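Side-chain contacts in sortase B (Streptococcus pyogenes, PDB 3PSQ), which is a class B sortase involved in pilus assembly, probably acting as a cysteine transpeptidase that joins proteins through a thioester intermediate: residues L147-I152 and D196-V201; F121-E124 and K130-I133. All coordinates share one frame; numbering follows the deposited sequence.

Contact 1. Residues L147-I152 and D196-V201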
loop_
_atom_site.group_PDB
_atom_site.type_symbol
_atom_site.label_atom_id
_atom_site.label_comp_id
_atom_site.label_asym_id
_atom_site.label_seq_id
_atom_site.Cartn_x
_atom_site.Cartn_y
_atom_site.Cartn_z
ATOM N N LEU A 147 15.076 3.189 1.675
ATOM C CA LEU A 147 14.515 3.519 0.385
ATOM C C LEU A 147 12.983 3.494 0.317
ATOM O O LEU A 147 12.366 4.399 -0.225
ATOM C CB LEU A 147 15.100 2.574 -0.665
ATOM C CG LEU A 147 14.676 2.873 -2.102
ATOM C CD1 LEU A 147 15.137 4.280 -2.467
ATOM C CD2 LEU A 147 15.248 1.829 -3.052
ATOM N N LEU A 148 12.384 2.448 0.877
ATOM C CA LEU A 148 11.028 2.051 0.518
ATOM C C LEU A 148 9.903 2.808 1.240
ATOM O O LEU A 148 8.732 2.653 0.879
ATOM C CB LEU A 148 10.860 0.526 0.673
ATOM C CG LEU A 148 11.676 -0.280 -0.338
ATOM C CD1 LEU A 148 11.560 -1.759 -0.074
ATOM C CD2 LEU A 148 11.258 0.052 -1.774
ATOM N N PHE A 149 10.252 3.634 2.226
ATOM C CA PHE A 149 9.227 4.422 2.934
ATOM C C PHE A 149 9.270 5.878 2.553
ATOM O O PHE A 149 8.630 6.711 3.173
ATOM C CB PHE A 149 9.267 4.196 4.458
ATOM C CG PHE A 149 9.044 2.747 4.847
ATOM C CD1 PHE A 149 7.814 2.155 4.675
ATOM C CD2 PHE A 149 10.088 1.968 5.303
ATOM C CE1 PHE A 149 7.617 0.835 4.981
ATOM C CE2 PHE A 149 9.888 0.634 5.625
ATOM C CZ PHE A 149 8.649 0.066 5.453
ATOM N N ASN A 150 9.986 6.180 1.475
ATOM C CA ASN A 150 10.048 7.529 0.955
ATOM C C ASN A 150 9.883 7.527 -0.580
ATOM O O ASN A 150 10.820 7.203 -1.323
ATOM C CB ASN A 150 11.356 8.204 1.374
ATOM C CG ASN A 150 11.373 9.708 1.042
ATOM O OD1 ASN A 150 10.747 10.123 0.081
ATOM N ND2 ASN A 150 12.096 10.516 1.837
ATOM N N PRO A 151 8.680 7.866 -1.058
ATOM C CA PRO A 151 8.388 7.889 -2.493
ATOM C C PRO A 151 9.262 8.890 -3.268
ATOM O O PRO A 151 9.487 8.741 -4.460
ATOM C CB PRO A 151 6.910 8.309 -2.549
ATOM C CG PRO A 151 6.352 7.922 -1.187
ATOM C CD PRO A 151 7.493 8.162 -0.234
ATOM N N ILE A 152 9.756 9.914 -2.589
ATOM C CA ILE A 152 10.634 10.855 -3.272
ATOM C C ILE A 152 11.980 10.191 -3.536
ATOM O O ILE A 152 12.503 10.283 -4.649
ATOM C CB ILE A 152 10.748 12.163 -2.495
ATOM C CG1 ILE A 152 9.404 12.901 -2.555
ATOM C CG2 ILE A 152 11.861 13.016 -3.057
ATOM C CD1 ILE A 152 9.318 14.118 -1.548
ATOM N N ASP A 196 11.516 -4.075 14.951
ATOM C CA ASP A 196 11.126 -2.894 14.158
ATOM C C ASP A 196 10.607 -3.313 12.793
ATOM O O ASP A 196 10.672 -2.551 11.835
ATOM C CB ASP A 196 12.330 -1.965 13.993
ATOM C CG ASP A 196 12.858 -1.496 15.329
ATOM O OD1 ASP A 196 12.047 -1.121 16.196
ATOM O OD2 ASP A 196 14.072 -1.494 15.532
ATOM N N GLY A 197 10.083 -4.540 12.739
ATOM C CA GLY A 197 9.867 -5.226 11.491
ATOM C C GLY A 197 8.788 -4.570 10.682
ATOM O O GLY A 197 7.802 -4.069 11.262
ATOM N N ARG A 198 8.991 -4.534 9.354
ATOM C CA ARG A 198 7.943 -4.040 8.434
ATOM C C ARG A 198 7.700 -5.044 7.316
ATOM O O ARG A 198 8.628 -5.681 6.827
ATOM C CB ARG A 198 8.251 -2.648 7.846
ATOM C CG ARG A 198 8.443 -1.513 8.841
ATOM C CD ARG A 198 7.142 -1.039 9.446
ATOM N NE ARG A 198 7.335 0.048 10.412
ATOM C CZ ARG A 198 7.463 -0.110 11.730
ATOM N NH1 ARG A 198 7.422 -1.333 12.262
ATOM N NH2 ARG A 198 7.602 0.951 12.545
ATOM N N ILE A 199 6.449 -5.194 6.923
ATOM C CA ILE A 199 6.173 -5.960 5.738
ATOM C C ILE A 199 5.758 -5.031 4.584
ATOM O O ILE A 199 5.010 -4.073 4.789
ATOM C CB ILE A 199 5.093 -7.065 5.984
ATOM C CG1 ILE A 199 4.914 -7.898 4.716
ATOM C CG2 ILE A 199 3.786 -6.441 6.467
ATOM C CD1 ILE A 199 4.102 -9.170 4.896
ATOM N N ILE A 200 6.233 -5.327 3.372
ATOM C CA ILE A 200 5.766 -4.603 2.195
ATOM C C ILE A 200 5.350 -5.614 1.123
ATOM O O ILE A 200 6.114 -6.535 0.819
ATOM C CB ILE A 200 6.878 -3.691 1.595
ATOM C CG1 ILE A 200 7.406 -2.712 2.652
ATOM C CG2 ILE A 200 6.367 -2.963 0.365
ATOM C CD1 ILE A 200 8.539 -1.803 2.197
ATOM N N VAL A 201 4.142 -5.444 0.588
ATOM C CA VAL A 201 3.690 -6.104 -0.622
ATOM C C VAL A 201 3.671 -5.059 -1.741
ATOM O O VAL A 201 2.968 -4.026 -1.666
ATOM C CB VAL A 201 2.289 -6.700 -0.475
ATOM C CG1 VAL A 201 1.774 -7.226 -1.832
ATOM C CG2 VAL A 201 2.282 -7.839 0.563
#

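Contact 2. Residues F121-E124 and K130-I133. With ZN (zinc ion), chain N; ACY (acetic acid), chain F.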
loop_
_atom_site.group_PDB
_atom_site.type_symbol
_atom_site.label_atom_id
_atom_site.label_comp_id
_atom_site.label_asym_id
_atom_site.label_seq_id
_atom_site.Cartn_x
_atom_site.Cartn_y
_atom_site.Cartn_z
ATOM N N PHE A 121 -3.843 -6.692 -7.072
ATOM C CA PHE A 121 -4.826 -5.973 -6.309
ATOM C C PHE A 121 -5.233 -4.814 -7.148
ATOM O O PHE A 121 -4.594 -4.522 -8.168
ATOM C CB PHE A 121 -4.312 -5.570 -4.924
ATOM C CG PHE A 121 -3.147 -4.597 -4.922
ATOM C CD1 PHE A 121 -3.373 -3.222 -4.914
ATOM C CD2 PHE A 121 -1.847 -5.064 -4.846
ATOM C CE1 PHE A 121 -2.293 -2.325 -4.851
ATOM C CE2 PHE A 121 -0.770 -4.206 -4.768
ATOM C CZ PHE A 121 -0.982 -2.824 -4.779
ATOM N N SER A 122 -6.313 -4.160 -6.767
ATOM C CA SER A 122 -6.815 -3.120 -7.620
ATOM C C SER A 122 -7.238 -1.894 -6.831
ATOM O O SER A 122 -7.595 -1.997 -5.657
ATOM C CB SER A 122 -7.993 -3.673 -8.425
ATOM O OG SER A 122 -9.037 -4.067 -7.562
ATOM N N ILE A 123 -7.207 -0.735 -7.478
ATOM C CA ILE A 123 -7.522 0.489 -6.807
ATOM C C ILE A 123 -8.533 1.227 -7.660
ATOM O O ILE A 123 -8.420 1.217 -8.872
ATOM C CB ILE A 123 -6.248 1.349 -6.590
ATOM C CG1 ILE A 123 -5.432 0.802 -5.421
ATOM C CG2 ILE A 123 -6.589 2.826 -6.368
ATOM C CD1 ILE A 123 -3.994 1.268 -5.441
ATOM N N GLU A 124 -9.516 1.862 -7.035
ATOM C CA GLU A 124 -10.362 2.769 -7.749
ATOM C C GLU A 124 -10.192 4.161 -7.166
ATOM O O GLU A 124 -10.341 4.355 -5.948
ATOM C CB GLU A 124 -11.819 2.344 -7.638
ATOM C CG GLU A 124 -12.780 3.320 -8.285
ATOM C CD GLU A 124 -14.155 2.709 -8.492
ATOM O OE1 GLU A 124 -14.351 1.522 -8.168
ATOM O OE2 GLU A 124 -15.055 3.403 -8.987
ATOM N N LYS A 130 -9.932 3.108 -12.720
ATOM C CA LYS A 130 -9.718 1.776 -12.151
ATOM C C LYS A 130 -8.332 1.271 -12.497
ATOM O O LYS A 130 -7.910 1.328 -13.650
ATOM C CB LYS A 130 -10.801 0.790 -12.622
ATOM C CG LYS A 130 -12.218 1.313 -12.333
ATOM C CD LYS A 130 -13.223 0.261 -11.912
ATOM C CE LYS A 130 -14.627 0.882 -11.917
ATOM N NZ LYS A 130 -15.687 -0.183 -11.854
ATOM N N LEU A 131 -7.588 0.827 -11.501
ATOM C CA LEU A 131 -6.237 0.445 -11.760
ATOM C C LEU A 131 -6.074 -0.987 -11.313
ATOM O O LEU A 131 -6.718 -1.425 -10.383
ATOM C CB LEU A 131 -5.243 1.362 -11.037
ATOM C CG LEU A 131 -5.566 2.854 -11.102
ATOM C CD1 LEU A 131 -4.843 3.639 -10.014
ATOM C CD2 LEU A 131 -5.245 3.404 -12.504
ATOM N N LYS A 132 -5.233 -1.722 -12.014
ATOM C CA LYS A 132 -4.960 -3.084 -11.670
ATOM C C LYS A 132 -3.489 -3.081 -11.400
ATOM O O LYS A 132 -2.714 -2.474 -12.143
ATOM C CB LYS A 132 -5.310 -4.024 -12.829
ATOM C CG LYS A 132 -4.986 -5.469 -12.591
ATOM C CD LYS A 132 -5.507 -6.315 -13.758
ATOM C CE LYS A 132 -4.575 -7.515 -14.017
ATOM N NZ LYS A 132 -5.050 -8.378 -15.149
ATOM N N ILE A 133 -3.102 -3.718 -10.316
ATOM C CA ILE A 133 -1.709 -3.739 -9.959
ATOM C C ILE A 133 -1.268 -5.174 -9.957
ATOM O O ILE A 133 -1.936 -5.997 -9.354
ATOM C CB ILE A 133 -1.500 -3.114 -8.544
ATOM C CG1 ILE A 133 -1.857 -1.630 -8.554
ATOM C CG2 ILE A 133 -0.103 -3.296 -8.081
ATOM C CD1 ILE A 133 -3.330 -1.323 -8.315
HETATM ZN ZN ZN N . -17.134 2.780 -9.087
HETATM C C ACY F . -11.433 -1.564 -6.847
HETATM O O ACY F . -12.460 -1.591 -6.132
HETATM O OXT ACY F . -10.281 -1.473 -6.369
HETATM C CH3 ACY F . -11.587 -1.646 -8.344
HETATM O O HOH W 1 -17.796 3.378 -7.011
#

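Contact 1. Residues L147-I152 and D196-V201
F149 and L148 pack on R198 and I200 of strand 197-205 in the sortase beta-barrel fold. The loop 147-150 forms a type I beta turn before helix 151-155.

The contact itself is apolar. I200 reaches it with CD1, which lies 3.6 Å from CB of L148 and 3.8 Å from CZ of F149. I200 CG1 lies anti to its carbonyl carbon (chi1 -56°), and the chain then runs straight on to CD1, which touches both residues. The F149 ring meets both strand residues obliquely. Its CZ also lies 3.6 Å from R198 CB, so the aliphatic base of the arginine does the touching. The ring and guanidinium planes are 70° apart and do not stack. F149 also touches L91, Y93 and S188. L148 packs on F162 and H165 of helix 159-167.

The side-chain hydrogen bonds of N150 and R198 do not span the two segments. N150 caps the helix by accepting through OD1 from I152 N and from D153 N further along it. R198 is the predicted transition-state stabiliser, and its side chain touches C190, the predicted acyl-thioester cysteine. Its NH1 donates to G197 O at 2.9 Å, from above the carbonyl plane but within the guanidinium plane.

Contact 2. Residues F121-E124 and K130-I133
I133 covers one face of the F121 ring in a hydrogen-bonded pair of the antiparallel hairpin formed by strands 120-125 and 130-142. Each of the pairs F121-I133 and I123-L131 is closed by two backbone hydrogen bonds. The I133 N to F121 O bond is the shortest of the four, at 2.7 Å.

I133 can be followed outward. Its CB stands over the centre of the F121 ring, 3.8 Å from the ring centroid and 10° off the normal, a CH-pi contact. CG2 meets the far end of the same ring face, 3.4 Å from F121 CZ. CG1 approaches F121 CE1. A bend at chi2 (86°) turns CD1 back along the strand pair, where it meets the carbonyl F121 O and ring atom CE1 and lies 3.9 Å from I123 CD1. I123 also touches L131, its CG2 being 4.1 Å from L131 CD1. V185 of strand 184-190 touches F121, I123 and I133 on this apolar face.

S122, K132, E124 and K130 point to the other face. S122 OG donates to a bound acetic acid molecule, probably from the crystallisation liquor, at 3.1 Å. K22 NZ is also hydrogen-bonded to it. E124 and K130 run side by side, pointing the same way. E124 CG is anti to the backbone N (chi1 176°), and the chain stays extended, carrying the carboxylate away from the backbone to the zinc. E124 OE2 binds this zinc ion at 2.2 Å, and a water is a second ligand of that metal. E124 OE1 forms a salt bridge with K22, while K130 NZ stays 4.3 Å from OE1, beyond a salt bridge. Zinc and K22 thus take different oxygens of one carboxylate, and both positive charges would probably favour its ionised form.

Overall arrangement
Both contacts reach the same sheet, where strands 130-142 and 197-205 are neighbours. They lie on opposite sides of the chain's centre, with centres about 20 Å apart, and do not touch. Contact 1 joins a loop to a strand and is held across its interface by side-chain packing alone. Contact 2 joins two adjacent strands and adds backbone hydrogen bonds to its packing. Each is partly buried. Contact 1 combines buried L148 and I200 with partly exposed F149 and R198, the latter beside the predicted active cysteine. In contact 2 one face is apolar, with F121, I123 and I133 buried, while the other carries the polar and charged groups, with zinc and acetic acid bound there.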